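Side-chain contacts in oxidoreductase, 2OG-Fe oxygenase family protein, putative, expressed (Oryza sativa subsp. japonica, PDB 5XOI), which probably works as an iron(II)- and 2-oxoglutarate-dependent dioxygenase of the AlkB family, the piece present here being its oxygenase domain: residues 84-87 against 88-91; 26-29 against 30-34; 73-77 against 78-82; 57-60 against 61-65; 7-10 against 11-15. One frame throughout, in Å; residues are numbered along the deposited sequence.

Contact 1. Residues 84-87 against 88-91; sequences SIPE and VFSK
Pro86 holds the N-cap position of helix 87-106, and its carbonyl oxygen takes two weak bonds from the first turn, from Phe89 N at 3.0 Å and from Ser90 N, before Glu87 O opens the regular series by accepting from Lys91 N at 2.9 Å. The pyrrolidine ring of Pro86 lies across the face of the Phe89 ring. Its CG sits over the ring centre, 3.8 Å from the centroid of Phe89 and 13° off the normal, a CH-pi contact, while Pro86 CD reaches Phe89 CD2 at 3.6 Å. Phe89 can meet the proline this way because its CG stands anti to its own carbonyl carbon (chi1 -70°), which swings the ring back toward the start of the helix. On the flanks, Pro86 CB touches Val88 CG1, and Ile85 CG2 packs on Phe89 CB at 4.0 Å. Ser90 OG belongs to the same cluster but turns to water: one molecule donates a hydrogen bond to Ile85 O and lies 2.7 Å from Ser90 OG, tying the incoming loop to the first turn. Leu60, Leu226, Phe228 and Ile28 also touch Phe89, which is buried, whereas Glu87 and Lys91 are exposed. The arrangement is a helix N-terminus with proline at the N-cap, its ring set on the face of an aromatic three residues on and its entry bridged by water.

Contact 2. Residues 26-29 against 30-34; sequences VDII and RRCQK
Asp27 and Arg31 form an i to i+4 salt bridge on helix 22-37, which lies against the large antiparallel sheet; contacts of the same spacing run along the helix on each side of it. Arg31 NE alone does the gripping, as a bifurcated donor: its one N-H is shared unequally, going to Asp27 OD2 at 3.1 Å and more weakly to Asp27 OD1 at 3.2 Å. The carboxylate and guanidinium planes stand 82° apart, with the carboxylate at the guanidinium edge. Asp27 reaches forward along the helix because its CG is anti to the backbone N (chi1 -176°). One residue earlier, Val26 and Arg30 lie side by side, and Val26 CG1 is centred over one face of the guanidinium, 3.5 Å from Arg30 CZ. Ile29 crosses Gln33 obliquely, its CG2 3.6 Å from Gln33 NE2, and that nitrogen is bonded to Ala217 O. Beneath them the backbone bonds are regular, such as Arg30 N to Val26 O at 2.9 Å. On the buried side, Ile28 CG2 and Cys32 SG meet loosely. Ile28, Ile29 and Cys32 face strand 223-229, and the two isoleucines also touch strand 155-161. Val26 and Ile29 reach helix 211-217, while Asp27 and Arg31 lie against Val88 at the start of helix 87-106.

Contact 3. Residues 73-77 against 78-82; sequences DTRPF and DGAQP
Arg75 and Asp78 carry the charged part of this contact in a side-on salt bridge, one nitrogen to each oxygen. Arg75 NE donates to the syn lone pair of Asp78 OD1 at 3.1 Å, and Arg75 NH2 meets Asp78 OD2 at 2.9 Å, nearly straight. The two groups are almost coplanar, their planes 25° apart, with the carboxylate at the guanidinium edge. Bends at chi2 and chi3 curl the arginine back over its own turn to get there, and Arg75 NH1 bonds outward to Gly41 O.

The flat groups are layered. The Phe77 ring stacks on the carboxylate of Asp78, with Phe77 CE2 3.4 Å from Asp78 OD2, and its CZ reaches over one face of the Arg75 guanidinium. The ring also meets that of Tyr43.

Backbone bonds close the loop. Arg75 N donates to Ala80 O at 2.9 Å, and Gly79 N bonds weakly to Arg75 O; the positive phi of Gly79 (70°) is one that favours glycine.

A side-chain-to-backbone bond joins them: Asp78 OD1 also accepts from Ala80 N at 3.1 Å, met from above the carboxylate plane.

The remaining touches are van der Waals contacts of carbon with polar atoms: Ala80 CB leans on Arg75 NE at 3.7 Å, and Pro82 CD sits near Asp73 O. With a leucine in place of Arg75, Asp78 would probably lose its charged mate and be freer to turn, and Gly41 O would lose a donor. This is an Asx turn at Asp78, set at the tip of a hairpin-like loop between strand 70-72 and helix 87-106.

Contact 4. Residues 57-60 against 61-65; sequences MMCL and GKNWD
Met57 CE comes obliquely to the Trp64 indole, 4.1 Å from Trp64 CE3, the two side chains crossing at about a right angle. The indole also meets Tyr71 edge-to-face, and at its rim Trp64 NE1 is bonded to Asp143 OD2, which helps fix the ring's rotation. Met57 reaches across because its chain bends at the sulfur (chi3 -76°), turning the methyl toward Trp64. The second flat group is the amide of Asn63: Asn63 OD1 accepts from a water 3.0 Å away, and the same water accepts from Cys59 N, bridging the two residues. Cys59 holds the middle. Cys59 SG accepts a nearly straight bond from Trp64 N at 3.4 Å, and Cys59 CB lies 3.4 Å from Lys62 O. Gly61 makes the corner possible: with phi 81° and psi -119°, a side chain there would clash with Leu60 O. Here strand 55-59 leaves the edge of the large sheet and the chain turns into the small sheet of strands 63-65 and 70-72. Through Met57, strand 55-59 borders the 2-oxoglutarate site: the Met57 side chain is about 4 Å from those of Arg48 and Asn128, known 2-oxoglutarate-binding residues.

Contact 5. Residues 7-10 against 11-15; sequences QYLR and PGMVL
Met13 packs against Leu9 and Arg10 across a beta hairpin, strands 6-10 and 13-16, closed by a type II turn from Arg10 to Met13 with a beta bulge just before it. Met13 CB lies 3.5 Å from Arg10 O, the oxygen that also accepts from Met13 N. The chain then runs out extended, its CG anti to the backbone N (chi1 -173°), which carries it alongside Leu9 and Arg10. Met13 CG brushes Leu9 CB, and Met13 SD rests on Arg10 CG at 3.5 Å. At the tip, Met13 CE touches Leu9 CD1 at 3.8 Å. Phe166, Tyr168 and Leu188 surround it further, and its side chain comes to about 6 Å from that of His199, a manganese ligand. With an alanine here the span from CG to CE would be gone, which would probably leave Leu9 CD1 and the aliphatic part of Arg10 without their cross-strand support. The ladder itself is held by Leu9 N to Met13 O at 2.9 Å and by a reciprocal pair between Gln7 and Leu15. Bent at chi3, Arg10 sends its guanidinium end off to Ser194 and Asp170. Gly12 takes the positive phi of the turn, and its N bonds to Glu115 OE1. On the side of Tyr8 the turn is covered by that ring: Tyr8 OH, bonded to Glu115 OE2, presses on Pro11 CG at 3.2 Å.

Along the chain the order is contact 5, 2, 4, 3, 1. Contacts 5 and 4 mark the two edges of the seven-stranded sheet, in strands 6-10 and 55-59, with centres 26 Å apart on opposite sides of the chain's centre. Contact 2 lies on helix 22-37 and contact 1 at the start of helix 87-106, centres 12 Å apart; the two meet where Phe89 touches Ile28 and Arg31. Contact 4 adjoins contact 3, 9 Å away between centres, through Pro82 and Asn63, and contact 1 through Leu60. Contacts 2, 1, 4 and 3 are thus linked in a chain of touches, while contact 5 stands apart from them at the far edge, near the metal ligand His199.

Contact 1. Residues 84-87 against 88-91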
loop_
_atom_site.group_PDB
_atom_site.type_symbol
_atom_site.label_atom_id
_atom_site.label_comp_id
_atom_site.label_asym_id
_atom_site.label_seq_id
_atom_site.Cartn_x
_atom_site.Cartn_y
_atom_site.Cartn_z
ATOM N N SER A 84 -14.883 -6.816 4.944
ATOM C CA SER A 84 -14.631 -5.474 5.438
ATOM C C SER A 84 -13.196 -5.367 5.948
ATOM O O SER A 84 -12.514 -6.370 6.185
ATOM C CB SER A 84 -15.625 -5.096 6.531
ATOM O OG SER A 84 -15.539 -5.990 7.616
ATOM N N ILE A 85 -12.731 -4.130 6.091
ATOM C CA ILE A 85 -11.386 -3.872 6.603
ATOM C C ILE A 85 -11.367 -4.186 8.095
ATOM O O ILE A 85 -12.158 -3.603 8.854
ATOM C CB ILE A 85 -10.958 -2.418 6.343
ATOM C CG1 ILE A 85 -11.012 -2.093 4.844
ATOM C CG2 ILE A 85 -9.562 -2.150 6.909
ATOM C CD1 ILE A 85 -10.650 -0.647 4.535
ATOM N N PRO A 86 -10.509 -5.097 8.555
ATOM C CA PRO A 86 -10.390 -5.343 9.997
ATOM C C PRO A 86 -10.075 -4.055 10.740
ATOM O O PRO A 86 -9.281 -3.233 10.283
ATOM C CB PRO A 86 -9.232 -6.344 10.087
ATOM C CG PRO A 86 -9.226 -7.042 8.760
ATOM C CD PRO A 86 -9.683 -6.018 7.754
ATOM N N GLU A 87 -10.708 -3.872 11.903
ATOM C CA GLU A 87 -10.469 -2.647 12.665
ATOM C C GLU A 87 -9.020 -2.533 13.117
ATOM O O GLU A 87 -8.499 -1.422 13.255
ATOM C CB GLU A 87 -11.400 -2.573 13.874
ATOM C CG GLU A 87 -11.645 -1.142 14.349
ATOM C CD GLU A 87 -12.978 -0.981 15.061
ATOM O OE1 GLU A 87 -13.502 -1.995 15.570
ATOM O OE2 GLU A 87 -13.504 0.156 15.106
ATOM N N VAL A 88 -8.345 -3.662 13.340
ATOM C CA VAL A 88 -6.938 -3.591 13.723
ATOM C C VAL A 88 -6.105 -2.988 12.597
ATOM O O VAL A 88 -5.139 -2.256 12.848
ATOM C CB VAL A 88 -6.421 -4.976 14.153
ATOM C CG1 VAL A 88 -6.436 -5.958 12.990
ATOM C CG2 VAL A 88 -5.016 -4.851 14.749
ATOM N N PHE A 89 -6.475 -3.263 11.339
ATOM C CA PHE A 89 -5.769 -2.655 10.212
ATOM C C PHE A 89 -5.934 -1.141 10.234
ATOM O O PHE A 89 -4.958 -0.392 10.092
ATOM C CB PHE A 89 -6.289 -3.213 8.877
ATOM C CG PHE A 89 -5.914 -4.659 8.595
ATOM C CD1 PHE A 89 -5.293 -5.452 9.544
ATOM C CD2 PHE A 89 -6.196 -5.211 7.354
ATOM C CE1 PHE A 89 -4.968 -6.778 9.265
ATOM C CE2 PHE A 89 -5.877 -6.533 7.058
ATOM C CZ PHE A 89 -5.265 -7.322 8.020
ATOM N N SER A 90 -7.173 -0.678 10.420
ATOM C CA SER A 90 -7.449 0.756 10.477
ATOM C C SER A 90 -6.705 1.420 11.626
ATOM O O SER A 90 -6.234 2.552 11.489
ATOM C CB SER A 90 -8.955 1.007 10.615
ATOM O OG SER A 90 -9.654 0.631 9.442
ATOM N N LYS A 91 -6.593 0.726 12.765
ATOM C CA LYS A 91 -5.854 1.266 13.910
ATOM C C LYS A 91 -4.390 1.510 13.562
ATOM O O LYS A 91 -3.826 2.567 13.883
ATOM C CB LYS A 91 -5.966 0.305 15.090
ATOM C CG LYS A 91 -5.079 0.632 16.292
ATOM C CD LYS A 91 -4.208 -0.571 16.696
ATOM C CE LYS A 91 -3.042 -0.171 17.603
ATOM N NZ LYS A 91 -2.300 -1.351 18.138
HETATM O O HOH W 1 -11.804 -0.961 9.992
#

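Contact 2. Residues 26-29 against 30-34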
loop_
_atom_site.group_PDB
_atom_site.type_symbol
_atom_site.label_atom_id
_atom_site.label_comp_id
_atom_site.label_asym_id
_atom_site.label_seq_id
_atom_site.Cartn_x
_atom_site.Cartn_y
_atom_site.Cartn_z
ATOM N N VAL A 26 2.501 -11.089 11.611
ATOM C CA VAL A 26 1.965 -12.445 11.557
ATOM C C VAL A 26 0.450 -12.409 11.444
ATOM O O VAL A 26 -0.149 -13.139 10.644
ATOM C CB VAL A 26 2.421 -13.247 12.784
ATOM C CG1 VAL A 26 1.803 -14.643 12.757
ATOM C CG2 VAL A 26 3.931 -13.311 12.814
ATOM N N ASP A 27 -0.190 -11.544 12.233
ATOM C CA ASP A 27 -1.643 -11.459 12.223
ATOM C C ASP A 27 -2.151 -10.984 10.870
ATOM O O ASP A 27 -3.177 -11.471 10.382
ATOM C CB ASP A 27 -2.106 -10.518 13.337
ATOM C CG ASP A 27 -3.613 -10.450 13.466
ATOM O OD1 ASP A 27 -4.274 -11.506 13.412
ATOM O OD2 ASP A 27 -4.132 -9.330 13.650
ATOM N N ILE A 28 -1.436 -10.040 10.251
ATOM C CA ILE A 28 -1.863 -9.507 8.960
ATOM C C ILE A 28 -1.790 -10.593 7.895
ATOM O O ILE A 28 -2.721 -10.763 7.105
ATOM C CB ILE A 28 -1.025 -8.275 8.571
ATOM C CG1 ILE A 28 -1.402 -7.072 9.440
ATOM C CG2 ILE A 28 -1.239 -7.931 7.101
ATOM C CD1 ILE A 28 -0.331 -6.006 9.483
ATOM N N ILE A 29 -0.689 -11.355 7.877
ATOM C CA ILE A 29 -0.551 -12.464 6.933
ATOM C C ILE A 29 -1.646 -13.494 7.160
ATOM O O ILE A 29 -2.305 -13.942 6.217
ATOM C CB ILE A 29 0.841 -13.117 7.054
ATOM C CG1 ILE A 29 1.964 -12.120 6.725
ATOM C CG2 ILE A 29 0.910 -14.391 6.181
ATOM C CD1 ILE A 29 2.009 -11.690 5.280
ATOM N N ARG A 30 -1.847 -13.901 8.419
ATOM C CA ARG A 30 -2.829 -14.945 8.692
ATOM C C ARG A 30 -4.234 -14.507 8.280
ATOM O O ARG A 30 -4.972 -15.284 7.665
ATOM C CB ARG A 30 -2.772 -15.336 10.170
ATOM C CG ARG A 30 -1.580 -16.228 10.502
ATOM C CD ARG A 30 -1.593 -16.657 11.970
ATOM N NE ARG A 30 -0.472 -17.533 12.301
ATOM C CZ ARG A 30 0.063 -17.624 13.516
ATOM N NH1 ARG A 30 -0.416 -16.884 14.511
ATOM N NH2 ARG A 30 1.080 -18.445 13.739
ATOM N N ARG A 31 -4.611 -13.256 8.571
ATOM C CA ARG A 31 -5.931 -12.778 8.154
ATOM C C ARG A 31 -6.060 -12.740 6.635
ATOM O O ARG A 31 -7.101 -13.112 6.084
ATOM C CB ARG A 31 -6.208 -11.393 8.730
ATOM C CG ARG A 31 -6.470 -11.380 10.227
ATOM C CD ARG A 31 -6.562 -9.949 10.720
ATOM N NE ARG A 31 -6.760 -9.863 12.164
ATOM C CZ ARG A 31 -7.942 -9.675 12.738
ATOM N NH1 ARG A 31 -9.034 -9.563 11.990
ATOM N NH2 ARG A 31 -8.033 -9.602 14.057
ATOM N N CYS A 32 -5.011 -12.292 5.942
ATOM C CA CYS A 32 -5.056 -12.223 4.486
ATOM C C CYS A 32 -5.008 -13.607 3.850
ATOM O O CYS A 32 -5.594 -13.822 2.783
ATOM C CB CYS A 32 -3.901 -11.352 3.988
ATOM S SG CYS A 32 -4.090 -9.596 4.260
ATOM N N GLN A 33 -4.329 -14.567 4.489
ATOM C CA GLN A 33 -4.357 -15.935 3.976
ATOM C C GLN A 33 -5.772 -16.497 3.994
ATOM O O GLN A 33 -6.209 -17.138 3.032
ATOM C CB GLN A 33 -3.424 -16.827 4.797
ATOM C CG GLN A 33 -1.963 -16.612 4.500
ATOM C CD GLN A 33 -1.072 -17.354 5.463
ATOM O OE1 GLN A 33 -1.445 -17.590 6.616
ATOM N NE2 GLN A 33 0.117 -17.717 5.006
ATOM N N LYS A 34 -6.509 -16.243 5.071
ATOM C CA LYS A 34 -7.848 -16.800 5.212
ATOM C C LYS A 34 -8.864 -16.046 4.358
ATOM O O LYS A 34 -9.674 -16.665 3.665
ATOM C CB LYS A 34 -8.261 -16.779 6.684
ATOM C CG LYS A 34 -9.512 -17.575 6.978
ATOM C CD LYS A 34 -9.703 -17.733 8.473
ATOM C CE LYS A 34 -11.067 -18.315 8.783
ATOM N NZ LYS A 34 -11.253 -19.696 8.239
#

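Contact 3. Residues 73-77 against 78-82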
loop_
_atom_site.group_PDB
_atom_site.type_symbol
_atom_site.label_atom_id
_atom_site.label_comp_id
_atom_site.label_asym_id
_atom_site.label_seq_id
_atom_site.Cartn_x
_atom_site.Cartn_y
_atom_site.Cartn_z
ATOM N N ASP A 73 -19.524 -1.850 -4.653
ATOM C CA ASP A 73 -19.828 -2.732 -3.525
ATOM C C ASP A 73 -19.399 -4.174 -3.732
ATOM O O ASP A 73 -19.154 -4.878 -2.746
ATOM C CB ASP A 73 -21.331 -2.773 -3.236
ATOM C CG ASP A 73 -21.902 -1.424 -2.942
ATOM O OD1 ASP A 73 -21.117 -0.499 -2.640
ATOM O OD2 ASP A 73 -23.139 -1.300 -2.998
ATOM N N THR A 74 -19.391 -4.657 -4.971
ATOM C CA THR A 74 -19.107 -6.060 -5.243
ATOM C C THR A 74 -18.203 -6.167 -6.463
ATOM O O THR A 74 -18.162 -5.273 -7.309
ATOM C CB THR A 74 -20.382 -6.870 -5.508
ATOM O OG1 THR A 74 -20.928 -6.481 -6.773
ATOM C CG2 THR A 74 -21.424 -6.635 -4.410
ATOM N N ARG A 75 -17.491 -7.284 -6.550
ATOM C CA ARG A 75 -16.728 -7.580 -7.759
ATOM C C ARG A 75 -17.701 -7.947 -8.867
ATOM O O ARG A 75 -18.536 -8.836 -8.673
ATOM C CB ARG A 75 -15.753 -8.733 -7.537
ATOM C CG ARG A 75 -14.596 -8.434 -6.626
ATOM C CD ARG A 75 -14.617 -9.403 -5.454
ATOM N NE ARG A 75 -14.386 -10.798 -5.856
ATOM C CZ ARG A 75 -13.219 -11.430 -5.740
ATOM N NH1 ARG A 75 -12.155 -10.797 -5.258
ATOM N NH2 ARG A 75 -13.120 -12.697 -6.104
ATOM N N PRO A 76 -17.643 -7.285 -10.024
ATOM C CA PRO A 76 -18.589 -7.619 -11.099
ATOM C C PRO A 76 -18.488 -9.052 -11.591
ATOM O O PRO A 76 -19.525 -9.677 -11.836
ATOM C CB PRO A 76 -18.224 -6.616 -12.203
ATOM C CG PRO A 76 -17.649 -5.468 -11.486
ATOM C CD PRO A 76 -16.883 -6.060 -10.318
ATOM N N PHE A 77 -17.276 -9.606 -11.718
ATOM C CA PHE A 77 -17.132 -10.877 -12.427
ATOM C C PHE A 77 -17.712 -12.056 -11.653
ATOM O O PHE A 77 -18.136 -13.036 -12.273
ATOM C CB PHE A 77 -15.662 -11.131 -12.775
ATOM C CG PHE A 77 -14.772 -11.345 -11.574
ATOM C CD1 PHE A 77 -14.147 -10.277 -10.958
ATOM C CD2 PHE A 77 -14.531 -12.624 -11.097
ATOM C CE1 PHE A 77 -13.320 -10.480 -9.864
ATOM C CE2 PHE A 77 -13.710 -12.829 -10.005
ATOM C CZ PHE A 77 -13.109 -11.761 -9.392
ATOM N N ASP A 78 -17.743 -12.003 -10.314
ATOM C CA ASP A 78 -18.358 -13.086 -9.557
ATOM C C ASP A 78 -19.377 -12.631 -8.524
ATOM O O ASP A 78 -19.902 -13.474 -7.788
ATOM C CB ASP A 78 -17.286 -13.974 -8.885
ATOM C CG ASP A 78 -16.441 -13.242 -7.832
ATOM O OD1 ASP A 78 -16.677 -12.050 -7.555
ATOM O OD2 ASP A 78 -15.512 -13.879 -7.273
ATOM N N GLY A 79 -19.694 -11.337 -8.459
ATOM C CA GLY A 79 -20.688 -10.857 -7.526
ATOM C C GLY A 79 -20.304 -10.882 -6.060
ATOM O O GLY A 79 -21.148 -10.552 -5.218
ATOM N N ALA A 80 -19.064 -11.228 -5.717
ATOM C CA ALA A 80 -18.689 -11.328 -4.310
ATOM C C ALA A 80 -18.544 -9.955 -3.673
ATOM O O ALA A 80 -17.996 -9.025 -4.270
ATOM C CB ALA A 80 -17.375 -12.091 -4.159
ATOM N N GLN A 81 -19.022 -9.837 -2.441
ATOM C CA GLN A 81 -18.725 -8.614 -1.704
ATOM C C GLN A 81 -17.382 -8.754 -0.998
ATOM O O GLN A 81 -17.083 -9.811 -0.437
ATOM C CB GLN A 81 -19.815 -8.320 -0.677
ATOM C CG GLN A 81 -19.553 -7.076 0.156
ATOM C CD GLN A 81 -20.718 -6.704 1.053
ATOM O OE1 GLN A 81 -21.859 -7.084 0.796
ATOM N NE2 GLN A 81 -20.434 -5.950 2.112
ATOM N N PRO A 82 -16.543 -7.720 -1.026
ATOM C CA PRO A 82 -15.262 -7.819 -0.339
ATOM C C PRO A 82 -15.456 -7.932 1.154
ATOM O O PRO A 82 -16.440 -7.406 1.718
ATOM C CB PRO A 82 -14.547 -6.508 -0.723
ATOM C CG PRO A 82 -15.575 -5.659 -1.411
ATOM C CD PRO A 82 -16.635 -6.545 -1.904
#

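Contact 4. Residues 57-60 against 61-65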
loop_
_atom_site.group_PDB
_atom_site.type_symbol
_atom_site.label_atom_id
_atom_site.label_comp_id
_atom_site.label_asym_id
_atom_site.label_seq_id
_atom_site.Cartn_x
_atom_site.Cartn_y
_atom_site.Cartn_z
ATOM N N MET A 57 -4.686 -9.913 -6.619
ATOM C CA MET A 57 -5.213 -8.863 -5.760
ATOM C C MET A 57 -6.564 -9.267 -5.193
ATOM O O MET A 57 -7.266 -10.131 -5.727
ATOM C CB MET A 57 -5.347 -7.525 -6.518
ATOM C CG MET A 57 -6.328 -7.585 -7.701
ATOM S SD MET A 57 -6.483 -5.970 -8.494
ATOM C CE MET A 57 -7.515 -5.129 -7.296
ATOM N N MET A 58 -6.917 -8.615 -4.091
ATOM C CA MET A 58 -8.261 -8.666 -3.550
ATOM C C MET A 58 -8.469 -7.382 -2.772
ATOM O O MET A 58 -7.510 -6.782 -2.275
ATOM C CB MET A 58 -8.504 -9.898 -2.664
ATOM C CG MET A 58 -7.750 -9.916 -1.345
ATOM S SD MET A 58 -8.460 -11.079 -0.120
ATOM C CE MET A 58 -10.022 -10.301 0.247
ATOM N N CYS A 59 -9.716 -6.938 -2.694
ATOM C CA CYS A 59 -9.998 -5.709 -1.976
ATOM C C CYS A 59 -10.683 -6.022 -0.658
ATOM O O CYS A 59 -11.378 -7.033 -0.521
ATOM C CB CYS A 59 -10.864 -4.760 -2.808
ATOM S SG CYS A 59 -10.014 -4.077 -4.261
ATOM N N LEU A 60 -10.448 -5.159 0.324
ATOM C CA LEU A 60 -11.237 -5.126 1.543
ATOM C C LEU A 60 -11.925 -3.773 1.625
ATOM O O LEU A 60 -11.367 -2.761 1.196
ATOM C CB LEU A 60 -10.384 -5.329 2.800
ATOM C CG LEU A 60 -9.310 -6.409 2.755
ATOM C CD1 LEU A 60 -8.445 -6.330 4.026
ATOM C CD2 LEU A 60 -9.943 -7.773 2.618
ATOM N N GLY A 61 -13.134 -3.763 2.192
ATOM C CA GLY A 61 -13.949 -2.564 2.207
ATOM C C GLY A 61 -14.661 -2.403 0.880
ATOM O O GLY A 61 -15.432 -3.279 0.483
ATOM N N LYS A 62 -14.401 -1.309 0.175
ATOM C CA LYS A 62 -14.934 -1.128 -1.165
ATOM C C LYS A 62 -14.079 -1.888 -2.176
ATOM O O LYS A 62 -12.902 -2.171 -1.947
ATOM C CB LYS A 62 -14.987 0.361 -1.521
ATOM C CG LYS A 62 -16.311 1.035 -1.183
ATOM C CD LYS A 62 -16.515 1.196 0.323
ATOM C CE LYS A 62 -17.964 1.574 0.680
ATOM N NZ LYS A 62 -18.905 0.411 0.749
ATOM N N ASN A 63 -14.680 -2.217 -3.311
ATOM C CA ASN A 63 -13.972 -2.941 -4.355
ATOM C C ASN A 63 -13.528 -1.997 -5.463
ATOM O O ASN A 63 -14.302 -1.143 -5.908
ATOM C CB ASN A 63 -14.855 -4.040 -4.945
ATOM C CG ASN A 63 -14.124 -4.865 -5.962
ATOM O OD1 ASN A 63 -13.163 -5.558 -5.627
ATOM N ND2 ASN A 63 -14.572 -4.808 -7.220
ATOM N N TRP A 64 -12.281 -2.160 -5.913
ATOM C CA TRP A 64 -11.792 -1.507 -7.129
ATOM C C TRP A 64 -11.844 -2.522 -8.264
ATOM O O TRP A 64 -11.163 -3.552 -8.206
ATOM C CB TRP A 64 -10.360 -0.970 -6.964
ATOM C CG TRP A 64 -9.890 -0.207 -8.185
ATOM C CD1 TRP A 64 -10.073 1.123 -8.430
ATOM C CD2 TRP A 64 -9.204 -0.735 -9.338
ATOM N NE1 TRP A 64 -9.535 1.462 -9.650
ATOM C CE2 TRP A 64 -8.995 0.342 -10.228
ATOM C CE3 TRP A 64 -8.736 -2.006 -9.697
ATOM C CZ2 TRP A 64 -8.344 0.186 -11.461
ATOM C CZ3 TRP A 64 -8.084 -2.162 -10.922
ATOM C CH2 TRP A 64 -7.901 -1.071 -11.790
ATOM N N ASP A 65 -12.637 -2.226 -9.306
ATOM C CA ASP A 65 -12.854 -3.202 -10.376
ATOM C C ASP A 65 -11.937 -2.906 -11.555
ATOM O O ASP A 65 -11.972 -1.788 -12.085
ATOM C CB ASP A 65 -14.291 -3.171 -10.861
ATOM C CG ASP A 65 -14.504 -4.026 -12.096
ATOM O OD1 ASP A 65 -13.894 -5.117 -12.177
ATOM O OD2 ASP A 65 -15.261 -3.603 -12.985
HETATM O O HOH W 2 -11.851 -8.001 -4.478
#

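Contact 5. Residues 7-10 against 11-15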
loop_
_atom_site.group_PDB
_atom_site.type_symbol
_atom_site.label_atom_id
_atom_site.label_comp_id
_atom_site.label_asym_id
_atom_site.label_seq_id
_atom_site.Cartn_x
_atom_site.Cartn_y
_atom_site.Cartn_z
ATOM N N GLN A 7 11.818 8.246 7.628
ATOM C CA GLN A 7 12.589 8.876 6.571
ATOM C C GLN A 7 11.677 9.746 5.725
ATOM O O GLN A 7 10.599 9.310 5.316
ATOM C CB GLN A 7 13.301 7.824 5.727
ATOM C CG GLN A 7 14.475 7.197 6.462
ATOM C CD GLN A 7 14.922 5.902 5.827
ATOM O OE1 GLN A 7 14.745 5.700 4.629
ATOM N NE2 GLN A 7 15.495 5.015 6.626
ATOM N N TYR A 8 12.106 10.983 5.501
ATOM C CA TYR A 8 11.383 11.951 4.692
ATOM C C TYR A 8 11.817 11.795 3.241
ATOM O O TYR A 8 12.992 11.998 2.917
ATOM C CB TYR A 8 11.683 13.357 5.211
ATOM C CG TYR A 8 11.027 14.487 4.485
ATOM C CD1 TYR A 8 11.660 15.118 3.422
ATOM C CD2 TYR A 8 9.787 14.957 4.875
ATOM C CE1 TYR A 8 11.058 16.171 2.758
ATOM C CE2 TYR A 8 9.184 16.011 4.223
ATOM C CZ TYR A 8 9.827 16.617 3.168
ATOM O OH TYR A 8 9.226 17.675 2.528
ATOM N N LEU A 9 10.885 11.413 2.367
ATOM C CA LEU A 9 11.252 11.186 0.975
ATOM C C LEU A 9 10.985 12.390 0.086
ATOM O O LEU A 9 11.713 12.607 -0.886
ATOM C CB LEU A 9 10.497 9.976 0.417
ATOM C CG LEU A 9 10.733 8.626 1.098
ATOM C CD1 LEU A 9 10.167 7.522 0.224
ATOM C CD2 LEU A 9 12.207 8.403 1.373
ATOM N N ARG A 10 9.953 13.157 0.397
ATOM C CA ARG A 10 9.566 14.369 -0.303
ATOM C C ARG A 10 8.351 14.923 0.429
ATOM O O ARG A 10 7.804 14.239 1.311
ATOM C CB ARG A 10 9.259 14.101 -1.781
ATOM C CG ARG A 10 8.580 12.809 -2.101
ATOM C CD ARG A 10 8.383 12.738 -3.609
ATOM N NE ARG A 10 7.292 13.619 -4.022
ATOM C CZ ARG A 10 7.069 14.000 -5.276
ATOM N NH1 ARG A 10 7.864 13.572 -6.253
ATOM N NH2 ARG A 10 6.051 14.807 -5.550
ATOM N N PRO A 11 7.903 16.142 0.120
ATOM C CA PRO A 11 6.799 16.715 0.898
ATOM C C PRO A 11 5.571 15.808 0.927
ATOM O O PRO A 11 5.047 15.384 -0.110
ATOM C CB PRO A 11 6.541 18.051 0.191
ATOM C CG PRO A 11 7.881 18.443 -0.326
ATOM C CD PRO A 11 8.520 17.153 -0.768
ATOM N N GLY A 12 5.146 15.464 2.142
ATOM C CA GLY A 12 4.006 14.590 2.336
ATOM C C GLY A 12 4.269 13.128 2.064
ATOM O O GLY A 12 3.317 12.363 1.894
ATOM N N MET A 13 5.535 12.705 2.032
ATOM C CA MET A 13 5.880 11.309 1.774
ATOM C C MET A 13 6.871 10.832 2.826
ATOM O O MET A 13 8.029 11.260 2.837
ATOM C CB MET A 13 6.453 11.136 0.367
ATOM C CG MET A 13 6.671 9.687 -0.026
ATOM S SD MET A 13 7.128 9.589 -1.756
ATOM C CE MET A 13 7.059 7.813 -2.017
ATOM N N VAL A 14 6.415 9.931 3.690
ATOM C CA VAL A 14 7.171 9.464 4.842
ATOM C C VAL A 14 7.238 7.945 4.778
ATOM O O VAL A 14 6.213 7.284 4.585
ATOM C CB VAL A 14 6.519 9.922 6.156
ATOM C CG1 VAL A 14 7.199 9.275 7.355
ATOM C CG2 VAL A 14 6.582 11.439 6.256
ATOM N N LEU A 15 8.439 7.398 4.958
ATOM C CA LEU A 15 8.655 5.960 5.057
ATOM C C LEU A 15 8.950 5.610 6.514
ATOM O O LEU A 15 9.909 6.126 7.102
ATOM C CB LEU A 15 9.805 5.520 4.153
ATOM C CG LEU A 15 10.317 4.090 4.337
ATOM C CD1 LEU A 15 9.222 3.064 4.023
ATOM C CD2 LEU A 15 11.509 3.863 3.450
#